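Ala-tRNApro hydrolase ProX (Aeropyrum pernix, PDB 1WDV) probably deacylates misacylated tRNA, as a putative trans-editing enzyme related to the aminoacyl-tRNA editing domain of prolyl-tRNA synthetases. Local coordinates at residues P24-T27 and V28-A32; L81-A84 and N85-V88. One frame throughout, in Å; residues are numbered along the deposited sequence.

Contacts 1 and 2 are the N-terminal ends of two helices at the surface of the aminoacyl-tRNA editing domain, and they follow each other along the chain. Contact 1 leads from the loop after strand 17-20, an outer strand of the three-stranded antiparallel sheet, into helix 28-35. Contact 2 joins strand 79-81, at the border of the five-stranded mixed sheet, to helix 84-91. Their centres are about 20 Å apart and their nearest atoms about 12 Å, so neither touches the other. In both, the glutamate at the third helix position turns back to take a backbone N-H: E30 that of R26, one residue before the N-cap, E86 that of the N-cap residue R83 itself, as in a capping box.

Contact 1: residues P24-T27 and V28-A32; sequences PTRT and VAEAA
E30 OE1 is gripped by the backbone N of R26, at 3.0 Å, and by water 1, which also donates to P24 O. The setting is a helix N-cap: T27 stands just before helix 28-35, and E30 is the third residue of its first turn. The N-H of R26 points almost straight at the oxygen (179°), but meets it from well above the carboxylate plane. With CG anti to the backbone N (chi1 179°) and the chain extended beyond it, the E30 side chain reaches back along the incoming loop as far as R26. On the way it slides past T25 in the opposite direction, and the methyl T25 CG2 packs on E30 CG at 3.5 Å. T25 OG1 lies 3.9 Å from the methyl CB of A31, which adds a second, looser touch between loop and helix.

T27 supplies the cap itself. Its hydroxyl sits between its own backbone N and carbonyl carbon (chi1 64°), facing the first turn, where OG1 accepts from the N of E30 at 3.1 Å. The side chains of T27 and E30 cross at about a right angle. V28 touches E39 and I42 of the loop after the helix. A main-chain bond of the i to i+4 kind runs from A31 N to T27 O, 3.2 Å long.

Contact 2: residues L81-A84 and N85-V88; sequences LARA and NEVV
E86 folds back over R83, the N-cap residue of helix 84-91, and makes the glutamate half of a capping box; the arginine side chain does not return the bond to E86 N. Its CB rests 3.2 Å from R83 O, with the methyl of A82 also beside it. CG lies beside E86's own backbone N (chi1 -68°), which sends the extended chain back toward the start of the helix. At the tip, OE1 accepts from R83 N at 2.7 Å through its anti lone pair, in a nearly straight bond (174°). The same oxygen lies 3.8 Å above the centre of the R83 guanidinium, whose plane is stacked within 13° of the carboxylate, and it also forms a salt bridge with R80. OE2 lies 3.7 Å from R83 NH2, a long salt bridge of charge alone, with no N-H pointing at it.

With an alanine here, the R83 N-H would probably lose its acceptor, and R80 and R83 the carboxylate they share. A82 CB meets V87 CG2 at 3.9 Å, and both side chains touch I47 of strand 43-50. Water 3 accepts from R83 NE and donates to N85 OD1, 2.9 Å from each.

Contact 1: residues P24-T27 and V28-A32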
ATOM      1  N   PRO A  24      -7.217 -14.763   7.638  1.00 18.78           N
ATOM      2  CA  PRO A  24      -6.758 -13.381   7.448  1.00 16.99           C
ATOM      3  C   PRO A  24      -6.410 -12.682   8.772  1.00 16.39           C
ATOM      4  O   PRO A  24      -7.063 -12.890   9.792  1.00 15.23           O
ATOM      5  CB  PRO A  24      -7.927 -12.719   6.708  1.00 19.26           C
ATOM      6  CG  PRO A  24      -9.126 -13.554   7.099  1.00 22.34           C
ATOM      7  CD  PRO A  24      -8.596 -14.966   7.160  1.00 19.10           C
ATOM      8  N   THR A  25      -5.369 -11.854   8.765  1.00 17.37           N
ATOM      9  CA  THR A  25      -5.033 -11.169   9.998  1.00 17.28           C
ATOM     10  C   THR A  25      -5.983 -10.009  10.155  1.00 16.76           C
ATOM     11  O   THR A  25      -6.475  -9.451   9.165  1.00 20.41           O
ATOM     12  CB  THR A  25      -3.591 -10.663  10.003  1.00 18.64           C
ATOM     13  OG1 THR A  25      -3.333  -9.889   8.818  1.00 21.60           O
ATOM     14  CG2 THR A  25      -2.647 -11.847  10.044  1.00 17.02           C
ATOM     15  N   ARG A  26      -6.240  -9.653  11.394  1.00 18.42           N
ATOM     16  CA  ARG A  26      -7.163  -8.567  11.688  1.00 19.98           C
ATOM     17  C   ARG A  26      -6.453  -7.305  12.137  1.00 17.94           C
ATOM     18  O   ARG A  26      -7.070  -6.233  12.203  1.00 20.68           O
ATOM     19  CB  ARG A  26      -8.171  -9.010  12.762  1.00 23.48           C
ATOM     20  CG  ARG A  26      -9.068 -10.180  12.373  1.00 26.91           C
ATOM     21  CD  ARG A  26      -9.995 -10.540  13.534  1.00 33.32           C
ATOM     22  NE  ARG A  26     -10.774 -11.742  13.254  1.00 37.48           N
ATOM     23  CZ  ARG A  26     -11.679 -12.270  14.077  1.00 36.07           C
ATOM     24  NH1 ARG A  26     -11.931 -11.697  15.247  1.00 40.36           N
ATOM     25  NH2 ARG A  26     -12.319 -13.383  13.733  1.00 35.77           N
ATOM     26  N   THR A  27      -5.167  -7.427  12.464  1.00 14.43           N
ATOM     27  CA  THR A  27      -4.396  -6.263  12.902  1.00 12.67           C
ATOM     28  C   THR A  27      -2.966  -6.323  12.359  1.00 11.19           C
ATOM     29  O   THR A  27      -2.458  -7.398  11.962  1.00  9.98           O
ATOM     30  CB  THR A  27      -4.290  -6.188  14.447  1.00 11.32           C
ATOM     31  OG1 THR A  27      -3.564  -7.328  14.910  1.00  9.78           O
ATOM     32  CG2 THR A  27      -5.677  -6.185  15.108  1.00 12.22           C
ATOM     33  N   VAL A  28      -2.312  -5.159  12.353  1.00 10.32           N
ATOM     34  CA  VAL A  28      -0.930  -5.086  11.899  1.00 10.53           C
ATOM     35  C   VAL A  28      -0.034  -5.887  12.865  1.00  8.99           C
ATOM     36  O   VAL A  28       0.936  -6.543  12.438  1.00  8.51           O
ATOM     37  CB  VAL A  28      -0.446  -3.617  11.823  1.00 10.90           C
ATOM     38  CG1 VAL A  28       1.012  -3.564  11.482  1.00  8.66           C
ATOM     39  CG2 VAL A  28      -1.207  -2.852  10.768  1.00 14.83           C
ATOM     40  N   ALA A  29      -0.347  -5.843  14.161  1.00  7.09           N
ATOM     41  CA  ALA A  29       0.434  -6.596  15.144  1.00  7.12           C
ATOM     42  C   ALA A  29       0.419  -8.079  14.783  1.00  8.70           C
ATOM     43  O   ALA A  29       1.456  -8.748  14.822  1.00  7.95           O
ATOM     44  CB  ALA A  29      -0.151  -6.398  16.575  1.00  9.13           C
ATOM     45  N   GLU A  30      -0.762  -8.593  14.436  1.00  8.95           N
ATOM     46  CA  GLU A  30      -0.852 -10.008  14.101  1.00  9.81           C
ATOM     47  C   GLU A  30      -0.048 -10.359  12.851  1.00  8.89           C
ATOM     48  O   GLU A  30       0.652 -11.358  12.837  1.00  7.91           O
ATOM     49  CB  GLU A  30      -2.326 -10.395  13.946  1.00 11.78           C
ATOM     50  CG  GLU A  30      -2.596 -11.845  13.575  1.00 20.78           C
ATOM     51  CD  GLU A  30      -4.086 -12.144  13.604  1.00 27.42           C
ATOM     52  OE1 GLU A  30      -4.882 -11.168  13.662  1.00 26.19           O
ATOM     53  OE2 GLU A  30      -4.460 -13.346  13.570  1.00 32.29           O
ATOM     54  N   ALA A  31      -0.134  -9.526  11.813  1.00  7.27           N
ATOM     55  CA  ALA A  31       0.616  -9.792  10.595  1.00  6.97           C
ATOM     56  C   ALA A  31       2.120  -9.764  10.882  1.00  8.49           C
ATOM     57  O   ALA A  31       2.887 -10.630  10.424  1.00  9.99           O
ATOM     58  CB  ALA A  31       0.281  -8.777   9.562  1.00 10.52           C
ATOM     59  N   ALA A  32       2.562  -8.792  11.677  1.00  7.87           N
ATOM     60  CA  ALA A  32       3.997  -8.729  11.959  1.00  7.22           C
ATOM     61  C   ALA A  32       4.483  -9.974  12.732  1.00  6.82           C
ATOM     62  O   ALA A  32       5.501 -10.589  12.390  1.00  7.20           O
ATOM     63  CB  ALA A  32       4.341  -7.453  12.736  1.00  7.80           C
TER
HETATM   64  O   HOH W   1      -7.067 -12.411  12.775  1.00 37.15           O

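Contact 2: residues L81-A84 and N85-V88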
ATOM      1  N   LEU A  81      -9.204  10.638   4.002  1.00  8.77           N
ATOM      2  CA  LEU A  81      -9.074   9.200   3.809  1.00  6.67           C
ATOM      3  C   LEU A  81     -10.354   8.721   3.169  1.00  7.59           C
ATOM      4  O   LEU A  81     -11.435   9.212   3.517  1.00  8.89           O
ATOM      5  CB  LEU A  81      -8.968   8.474   5.150  1.00  7.92           C
ATOM      6  CG  LEU A  81      -7.651   8.665   5.865  1.00 11.66           C
ATOM      7  CD1 LEU A  81      -7.812   8.225   7.327  1.00 10.96           C
ATOM      8  CD2 LEU A  81      -6.569   7.859   5.132  1.00 12.58           C
ATOM      9  N   ALA A  82     -10.225   7.813   2.212  1.00  7.10           N
ATOM     10  CA  ALA A  82     -11.395   7.171   1.601  1.00  6.99           C
ATOM     11  C   ALA A  82     -11.966   6.292   2.705  1.00  6.45           C
ATOM     12  O   ALA A  82     -11.215   5.693   3.499  1.00 10.73           O
ATOM     13  CB  ALA A  82     -10.968   6.271   0.451  1.00  8.84           C
ATOM     14  N   ARG A  83     -13.290   6.216   2.773  1.00  7.94           N
ATOM     15  CA  ARG A  83     -13.947   5.342   3.744  1.00  8.27           C
ATOM     16  C   ARG A  83     -13.871   3.909   3.202  1.00  8.62           C
ATOM     17  O   ARG A  83     -13.651   3.702   2.008  1.00  8.38           O
ATOM     18  CB  ARG A  83     -15.385   5.819   3.962  1.00  6.91           C
ATOM     19  CG  ARG A  83     -15.355   7.178   4.678  1.00  9.53           C
ATOM     20  CD  ARG A  83     -16.720   7.725   5.001  1.00 12.30           C
ATOM     21  NE  ARG A  83     -17.482   7.984   3.805  1.00 13.09           N
ATOM     22  CZ  ARG A  83     -17.589   9.166   3.202  1.00 12.61           C
ATOM     23  NH1 ARG A  83     -16.978  10.266   3.677  1.00 11.68           N
ATOM     24  NH2 ARG A  83     -18.306   9.239   2.093  1.00 13.59           N
ATOM     25  N   ALA A  84     -14.035   2.913   4.062  1.00 10.18           N
ATOM     26  CA  ALA A  84     -13.903   1.513   3.621  1.00  7.45           C
ATOM     27  C   ALA A  84     -14.700   1.094   2.393  1.00  8.42           C
ATOM     28  O   ALA A  84     -14.198   0.333   1.555  1.00  8.28           O
ATOM     29  CB  ALA A  84     -14.197   0.567   4.796  1.00  5.88           C
ATOM     30  N   ASN A  85     -15.935   1.572   2.266  1.00  9.19           N
ATOM     31  CA  ASN A  85     -16.744   1.223   1.107  1.00  9.01           C
ATOM     32  C   ASN A  85     -16.129   1.863  -0.134  1.00  8.53           C
ATOM     33  O   ASN A  85     -16.159   1.286  -1.223  1.00  9.41           O
ATOM     34  CB  ASN A  85     -18.190   1.709   1.312  1.00 11.78           C
ATOM     35  CG  ASN A  85     -18.288   3.212   1.427  1.00 11.33           C
ATOM     36  OD1 ASN A  85     -17.594   3.830   2.226  1.00 11.04           O
ATOM     37  ND2 ASN A  85     -19.178   3.811   0.636  1.00 15.16           N
ATOM     38  N   GLU A  86     -15.544   3.046   0.037  1.00  7.71           N
ATOM     39  CA  GLU A  86     -14.928   3.748  -1.087  1.00  6.64           C
ATOM     40  C   GLU A  86     -13.664   3.027  -1.515  1.00  9.45           C
ATOM     41  O   GLU A  86     -13.352   2.970  -2.706  1.00  7.30           O
ATOM     42  CB  GLU A  86     -14.607   5.196  -0.709  1.00  7.34           C
ATOM     43  CG  GLU A  86     -15.845   6.057  -0.500  1.00  8.47           C
ATOM     44  CD  GLU A  86     -15.519   7.463  -0.055  1.00 13.37           C
ATOM     45  OE1 GLU A  86     -14.786   7.609   0.939  1.00 11.57           O
ATOM     46  OE2 GLU A  86     -16.001   8.434  -0.701  1.00 13.98           O
ATOM     47  N   VAL A  87     -12.910   2.518  -0.534  1.00  8.06           N
ATOM     48  CA  VAL A  87     -11.684   1.781  -0.839  1.00  8.01           C
ATOM     49  C   VAL A  87     -12.005   0.597  -1.771  1.00  9.20           C
ATOM     50  O   VAL A  87     -11.347   0.400  -2.790  1.00  9.36           O
ATOM     51  CB  VAL A  87     -11.006   1.266   0.460  1.00  8.25           C
ATOM     52  CG1 VAL A  87      -9.799   0.341   0.127  1.00  6.87           C
ATOM     53  CG2 VAL A  87     -10.545   2.447   1.298  1.00  7.76           C
ATOM     54  N   VAL A  88     -13.005  -0.198  -1.412  1.00  8.34           N
ATOM     55  CA  VAL A  88     -13.360  -1.341  -2.234  1.00  8.13           C
ATOM     56  C   VAL A  88     -13.885  -0.944  -3.602  1.00 10.09           C
ATOM     57  O   VAL A  88     -13.472  -1.510  -4.626  1.00  9.86           O
ATOM     58  CB  VAL A  88     -14.409  -2.215  -1.522  1.00  7.66           C
ATOM     59  CG1 VAL A  88     -14.826  -3.350  -2.443  1.00  9.97           C
ATOM     60  CG2 VAL A  88     -13.817  -2.742  -0.214  1.00 10.50           C
TER
HETATM   61  O   HOH W   2     -19.486   7.123   0.657  1.00 20.49           O
HETATM   62  O   HOH W   3     -19.086   5.561   3.999  1.00 26.02           O